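Local atomic coordinates of triacylglycerol lipase (Clostridium botulinum, PDB entry 5AH1), a protein that hydrolyses ester bonds, as a triacylglycerol lipase of the alpha/beta-hydrolase fold that binds zinc and is linked to the breakdown of synthetic polyesters. Residues F329-K337 against P382-D393. Sequence-based numbering, arbitrary orientation.
Sequences FSWTTQATK and PNDGVVNCISQD
Gln392 reads the backbone of Thr333 through both ends of its carboxamide: Thr333 N donates to Gln392 OE1 (2.8 Å, N-H...O 154°), while Gln392 NE2 returns a more bent bond to Thr333 O (3.2 Å). Two further bonds tie the chain near Thr336, one between backbones and one to a hydroxyl. Ala335 N points almost straight at Asn383 O (3.0 Å, 177°), and Asn383 N donates to Thr336 OG1, held between its own backbone N and carbonyl carbon (chi1 56°). On strand 327-331, Ser330 OG donates to Asp393 O (2.7 Å) from above the carbonyl plane. Water bridges Trp331 O to Gln392 O, and another joins Thr332 OG1 to Cys389 O. Apolar contact is modest: Cys389 SG lies 3.6 Å from Gln334 CB.

The carboxylate of Asp384 is gripped on both oxygens. OD1 takes Val386 N and Val387 N from opposite faces, an Asx turn and motif; OD2 receives Thr333 OG1 (2.7 Å) on its anti lone pair and also bonds His426 ND1. This Asp-His pairing, near the GxSxG sequence of Gly180, Ser182 and Gly184, probably the nucleophile elbow, is consistent with the acid of a hydrolase catalytic triad, its carboxylate held by Thr333 OG1 and the amides of Val386 and Val387.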
ATOM      1  N   PHE A 329      -4.787   8.082  10.037  1.00  7.28           N
ATOM      2  CA  PHE A 329      -5.968   8.280   9.206  1.00  7.62           C
ATOM      3  C   PHE A 329      -6.143   7.091   8.314  1.00  7.67           C
ATOM      4  O   PHE A 329      -5.183   6.625   7.734  1.00  8.24           O
ATOM      5  CB  PHE A 329      -5.810   9.546   8.349  1.00  8.63           C
ATOM      6  CG  PHE A 329      -5.646  10.785   9.167  1.00  8.60           C
ATOM      7  CD1 PHE A 329      -6.761  11.468   9.657  1.00  9.82           C
ATOM      8  CD2 PHE A 329      -4.384  11.249   9.492  1.00 10.01           C
ATOM      9  CE1 PHE A 329      -6.617  12.594  10.432  1.00 10.41           C
ATOM     10  CE2 PHE A 329      -4.236  12.364  10.272  1.00 11.42           C
ATOM     11  CZ  PHE A 329      -5.346  13.036  10.753  1.00 11.09           C
ATOM     12  N   SER A 330      -7.379   6.669   8.137  1.00  7.90           N
ATOM     13  CA  SER A 330      -7.683   5.600   7.189  1.00  7.99           C
ATOM     14  C   SER A 330      -8.786   6.014   6.235  1.00  8.38           C
ATOM     15  O   SER A 330      -9.790   6.621   6.635  1.00 10.02           O
ATOM     16  CB  SER A 330      -8.104   4.331   7.916  1.00  8.88           C
ATOM     17  OG  SER A 330      -9.206   4.620   8.752  1.00 10.40           O
ATOM     18  N   TRP A 331      -8.571   5.677   4.967  1.00  7.50           N
ATOM     19  CA  TRP A 331      -9.502   5.905   3.877  1.00  7.80           C
ATOM     20  C   TRP A 331      -9.880   4.572   3.250  1.00  7.61           C
ATOM     21  O   TRP A 331      -9.006   3.749   2.939  1.00  7.43           O
ATOM     22  CB  TRP A 331      -8.856   6.812   2.838  1.00  8.45           C
ATOM     23  CG  TRP A 331      -8.522   8.161   3.379  1.00  7.97           C
ATOM     24  CD1 TRP A 331      -7.363   8.540   3.979  1.00  8.38           C
ATOM     25  CD2 TRP A 331      -9.383   9.308   3.397  1.00  8.72           C
ATOM     26  NE1 TRP A 331      -7.444   9.858   4.363  1.00  8.65           N
ATOM     27  CE2 TRP A 331      -8.671  10.357   4.011  1.00  9.07           C
ATOM     28  CE3 TRP A 331     -10.690   9.545   2.953  1.00  9.84           C
ATOM     29  CZ2 TRP A 331      -9.217  11.633   4.183  1.00  9.60           C
ATOM     30  CZ3 TRP A 331     -11.229  10.794   3.125  1.00  9.76           C
ATOM     31  CH2 TRP A 331     -10.494  11.834   3.726  1.00  9.80           C
ATOM     32  N   THR A 332     -11.190   4.379   3.092  1.00  7.31           N
ATOM     33  CA  THR A 332     -11.793   3.158   2.570  1.00  7.93           C
ATOM     34  C   THR A 332     -12.406   3.449   1.200  1.00  8.17           C
ATOM     35  O   THR A 332     -13.177   4.411   1.058  1.00  8.74           O
ATOM     36  CB  THR A 332     -12.912   2.662   3.521  1.00  8.66           C
ATOM     37  OG1 THR A 332     -12.344   2.339   4.800  1.00  8.63           O
ATOM     38  CG2 THR A 332     -13.618   1.436   2.947  1.00  8.19           C
ATOM     39  N   THR A 333     -12.032   2.644   0.211  1.00  8.29           N
ATOM     40  CA  THR A 333     -12.645   2.680  -1.108  1.00  8.73           C
ATOM     41  C   THR A 333     -13.631   1.530  -1.245  1.00  8.17           C
ATOM     42  O   THR A 333     -13.400   0.438  -0.710  1.00  8.06           O
ATOM     43  CB  THR A 333     -11.570   2.611  -2.220  1.00  9.07           C
ATOM     44  OG1 THR A 333     -10.489   1.755  -1.810  1.00  9.05           O
ATOM     45  CG2 THR A 333     -11.002   3.987  -2.505  1.00  9.49           C
ATOM     46  N   GLN A 334     -14.709   1.768  -1.989  1.00  9.24           N
ATOM     47  CA  GLN A 334     -15.722   0.748  -2.267  1.00  8.88           C
ATOM     48  C   GLN A 334     -16.220   0.908  -3.693  1.00  9.15           C
ATOM     49  O   GLN A 334     -16.453   2.031  -4.130  1.00  9.44           O
ATOM     50  CB  GLN A 334     -16.901   0.878  -1.303  1.00  9.50           C
ATOM     51  CG  GLN A 334     -18.031  -0.091  -1.636  1.00 10.25           C
ATOM     52  CD  GLN A 334     -19.158  -0.064  -0.646  1.00 11.45           C
ATOM     53  OE1 GLN A 334     -19.091   0.591   0.396  1.00 13.24           O
ATOM     54  NE2 GLN A 334     -20.212  -0.800  -0.962  1.00 13.31           N
ATOM     55  N   ALA A 335     -16.393  -0.209  -4.401  1.00  9.17           N
ATOM     56  CA  ALA A 335     -16.963  -0.164  -5.744  1.00  9.39           C
ATOM     57  C   ALA A 335     -17.860  -1.377  -6.026  1.00  9.61           C
ATOM     58  O   ALA A 335     -18.113  -1.719  -7.181  1.00 10.86           O
ATOM     59  CB  ALA A 335     -15.884  -0.010  -6.816  1.00 10.87           C
ATOM     60  N   THR A 336     -18.364  -1.998  -4.964  1.00  9.54           N
ATOM     61  CA  THR A 336     -19.372  -3.044  -5.066  1.00  9.37           C
ATOM     62  C   THR A 336     -20.729  -2.596  -4.529  1.00 10.68           C
ATOM     63  O   THR A 336     -20.844  -1.604  -3.796  1.00 11.20           O
ATOM     64  CB  THR A 336     -18.961  -4.308  -4.290  1.00  9.69           C
ATOM     65  OG1 THR A 336     -18.701  -3.983  -2.927  1.00 10.48           O
ATOM     66  CG2 THR A 336     -17.716  -4.945  -4.896  1.00 10.63           C
ATOM     67  N   LYS A 337     -21.757  -3.357  -4.895  1.00 10.97           N
ATOM     68  CA  LYS A 337     -23.105  -3.221  -4.356  1.00 12.62           C
ATOM     69  C   LYS A 337     -23.588  -4.600  -3.957  1.00 13.43           C
ATOM     70  O   LYS A 337     -23.058  -5.611  -4.413  1.00 12.44           O
ATOM     71  CB  LYS A 337     -24.056  -2.638  -5.407  1.00 15.24           C
ATOM     72  CG  LYS A 337     -24.135  -3.458  -6.684  1.00 18.69           C
ATOM     73  CD  LYS A 337     -25.048  -2.852  -7.723  1.00 22.40           C
ATOM     74  CE  LYS A 337     -25.048  -3.710  -8.983  1.00 25.46           C
ATOM     75  NZ  LYS A 337     -25.864  -3.128 -10.090  1.00 27.29           N
ATOM     76  N   PRO A 382     -18.379  -6.652   0.899  1.00  8.77           N
ATOM     77  CA  PRO A 382     -18.142  -5.418   0.134  1.00  9.00           C
ATOM     78  C   PRO A 382     -16.653  -5.172  -0.081  1.00  7.58           C
ATOM     79  O   PRO A 382     -15.834  -5.397   0.821  1.00  8.42           O
ATOM     80  CB  PRO A 382     -18.782  -4.327   1.008  1.00  9.06           C
ATOM     81  CG  PRO A 382     -19.861  -5.064   1.774  1.00  9.70           C
ATOM     82  CD  PRO A 382     -19.254  -6.417   2.061  1.00  8.53           C
ATOM     83  N   ASN A 383     -16.302  -4.677  -1.260  1.00  7.53           N
ATOM     84  CA  ASN A 383     -14.892  -4.467  -1.575  1.00  7.56           C
ATOM     85  C   ASN A 383     -14.707  -3.418  -2.674  1.00  8.36           C
ATOM     86  O   ASN A 383     -15.680  -2.832  -3.157  1.00  9.17           O
ATOM     87  CB  ASN A 383     -14.217  -5.819  -1.905  1.00  7.45           C
ATOM     88  CG  ASN A 383     -14.739  -6.451  -3.179  1.00  8.22           C
ATOM     89  OD1 ASN A 383     -14.345  -6.063  -4.283  1.00  9.04           O
ATOM     90  ND2 ASN A 383     -15.641  -7.426  -3.040  1.00  8.98           N
ATOM     91  N   ASP A 384     -13.448  -3.168  -3.017  1.00  8.32           N
ATOM     92  CA  ASP A 384     -13.090  -2.190  -4.053  1.00  8.61           C
ATOM     93  C   ASP A 384     -12.429  -2.848  -5.262  1.00  9.07           C
ATOM     94  O   ASP A 384     -11.789  -2.171  -6.076  1.00  9.77           O
ATOM     95  CB  ASP A 384     -12.179  -1.091  -3.483  1.00  8.53           C
ATOM     96  CG  ASP A 384     -10.806  -1.607  -3.085  1.00  8.07           C
ATOM     97  OD1 ASP A 384     -10.529  -2.819  -3.290  1.00  7.92           O
ATOM     98  OD2 ASP A 384     -10.010  -0.818  -2.536  1.00  8.54           O
ATOM     99  N   GLY A 385     -12.580  -4.170  -5.359  1.00  9.46           N
ATOM    100  CA  GLY A 385     -11.953  -4.963  -6.403  1.00  9.50           C
ATOM    101  C   GLY A 385     -10.720  -5.718  -5.933  1.00  8.57           C
ATOM    102  O   GLY A 385     -10.326  -6.719  -6.546  1.00 10.04           O
ATOM    103  N   VAL A 386     -10.095  -5.249  -4.851  1.00  8.83           N
ATOM    104  CA  VAL A 386      -8.841  -5.826  -4.357  1.00  8.54           C
ATOM    105  C   VAL A 386      -8.860  -6.091  -2.851  1.00  7.99           C
ATOM    106  O   VAL A 386      -8.351  -7.124  -2.414  1.00  8.48           O
ATOM    107  CB  VAL A 386      -7.619  -4.956  -4.770  1.00  9.33           C
ATOM    108  CG1 VAL A 386      -6.326  -5.561  -4.287  1.00  9.43           C
ATOM    109  CG2 VAL A 386      -7.575  -4.786  -6.271  1.00  9.51           C
ATOM    110  N   VAL A 387      -9.458  -5.180  -2.089  1.00  7.16           N
ATOM    111  CA  VAL A 387      -9.456  -5.264  -0.632  1.00  6.67           C
ATOM    112  C   VAL A 387     -10.865  -5.125  -0.071  1.00  7.55           C
ATOM    113  O   VAL A 387     -11.603  -4.218  -0.433  1.00  8.59           O
ATOM    114  CB  VAL A 387      -8.540  -4.181   0.000  1.00  7.21           C
ATOM    115  CG1 VAL A 387      -8.526  -4.281   1.505  1.00  7.83           C
ATOM    116  CG2 VAL A 387      -7.118  -4.305  -0.545  1.00  7.28           C
ATOM    117  N   ASN A 388     -11.215  -6.014   0.858  1.00  7.24           N
ATOM    118  CA  ASN A 388     -12.503  -5.930   1.544  1.00  7.21           C
ATOM    119  C   ASN A 388     -12.628  -4.596   2.278  1.00  6.79           C
ATOM    120  O   ASN A 388     -11.693  -4.181   2.950  1.00  7.74           O
ATOM    121  CB  ASN A 388     -12.639  -7.067   2.555  1.00  6.83           C
ATOM    122  CG  ASN A 388     -12.132  -8.396   2.016  1.00  7.80           C
ATOM    123  OD1 ASN A 388     -10.927  -8.604   1.934  1.00  7.77           O
ATOM    124  ND2 ASN A 388     -13.045  -9.286   1.629  1.00  8.00           N
ATOM    125  N   CYS A 389     -13.786  -3.949   2.192  1.00  7.74           N
ATOM    126  CA  CYS A 389     -13.979  -2.658   2.832  1.00  8.01           C
ATOM    127  C   CYS A 389     -13.774  -2.707   4.329  1.00  8.56           C
ATOM    128  O   CYS A 389     -13.185  -1.791   4.905  1.00  7.95           O
ATOM    129  CB  CYS A 389     -15.362  -2.090   2.508  1.00  8.93           C
ATOM    130  SG  CYS A 389     -15.656  -1.791   0.769  1.00  9.05           S
ATOM    131  N   ILE A 390     -14.239  -3.780   4.961  1.00  8.10           N
ATOM    132  CA  ILE A 390     -14.171  -3.889   6.412  1.00  7.93           C
ATOM    133  C   ILE A 390     -12.725  -3.824   6.912  1.00  7.74           C
ATOM    134  O   ILE A 390     -12.470  -3.407   8.032  1.00  7.97           O
ATOM    135  CB  ILE A 390     -14.849  -5.220   6.898  1.00  8.49           C
ATOM    136  CG1 ILE A 390     -14.993  -5.242   8.420  1.00  9.52           C
ATOM    137  CG2 ILE A 390     -14.087  -6.444   6.421  1.00  8.75           C
ATOM    138  CD1 ILE A 390     -15.750  -6.436   8.945  1.00 10.59           C
ATOM    139  N   SER A 391     -11.787  -4.256   6.068  1.00  6.90           N
ATOM    140  CA  SER A 391     -10.381  -4.344   6.431  1.00  6.40           C
ATOM    141  C   SER A 391      -9.662  -2.996   6.381  1.00  6.57           C
ATOM    142  O   SER A 391      -8.581  -2.852   6.931  1.00  6.48           O
ATOM    143  CB  SER A 391      -9.718  -5.296   5.443  1.00  7.02           C
ATOM    144  OG  SER A 391      -8.348  -5.469   5.718  1.00  7.19           O
ATOM    145  N   GLN A 392     -10.284  -1.989   5.762  1.00  7.56           N
ATOM    146  CA  GLN A 392      -9.565  -0.784   5.376  1.00  7.27           C
ATOM    147  C   GLN A 392      -9.504   0.308   6.453  1.00  7.49           C
ATOM    148  O   GLN A 392      -8.606   1.156   6.413  1.00  8.03           O
ATOM    149  CB  GLN A 392     -10.159  -0.223   4.075  1.00  7.11           C
ATOM    150  CG  GLN A 392      -9.973  -1.142   2.886  1.00  7.04           C
ATOM    151  CD  GLN A 392     -10.533  -0.547   1.619  1.00  7.95           C
ATOM    152  OE1 GLN A 392     -10.401   0.652   1.391  1.00  7.88           O
ATOM    153  NE2 GLN A 392     -11.207  -1.353   0.804  1.00  8.56           N
ATOM    154  N   ASP A 393     -10.426   0.292   7.415  1.00  7.79           N
ATOM    155  CA  ASP A 393     -10.495   1.390   8.376  1.00  7.72           C
ATOM    156  C   ASP A 393      -9.406   1.351   9.445  1.00  7.40           C
ATOM    157  O   ASP A 393      -9.202   2.342  10.143  1.00  8.77           O
ATOM    158  CB  ASP A 393     -11.899   1.520   9.005  1.00  8.57           C
ATOM    159  CG  ASP A 393     -12.291   0.336   9.850  1.00  9.36           C
ATOM    160  OD1 ASP A 393     -11.535  -0.646   9.917  1.00  9.86           O
ATOM    161  OD2 ASP A 393     -13.388   0.412  10.446  1.00 11.55           O
TER
HETATM  162  O   HOH W   1      -7.115   2.243   4.407  1.00  7.77           O
HETATM  163  O   HOH W   2     -13.658   0.511   6.375  1.00 13.47           O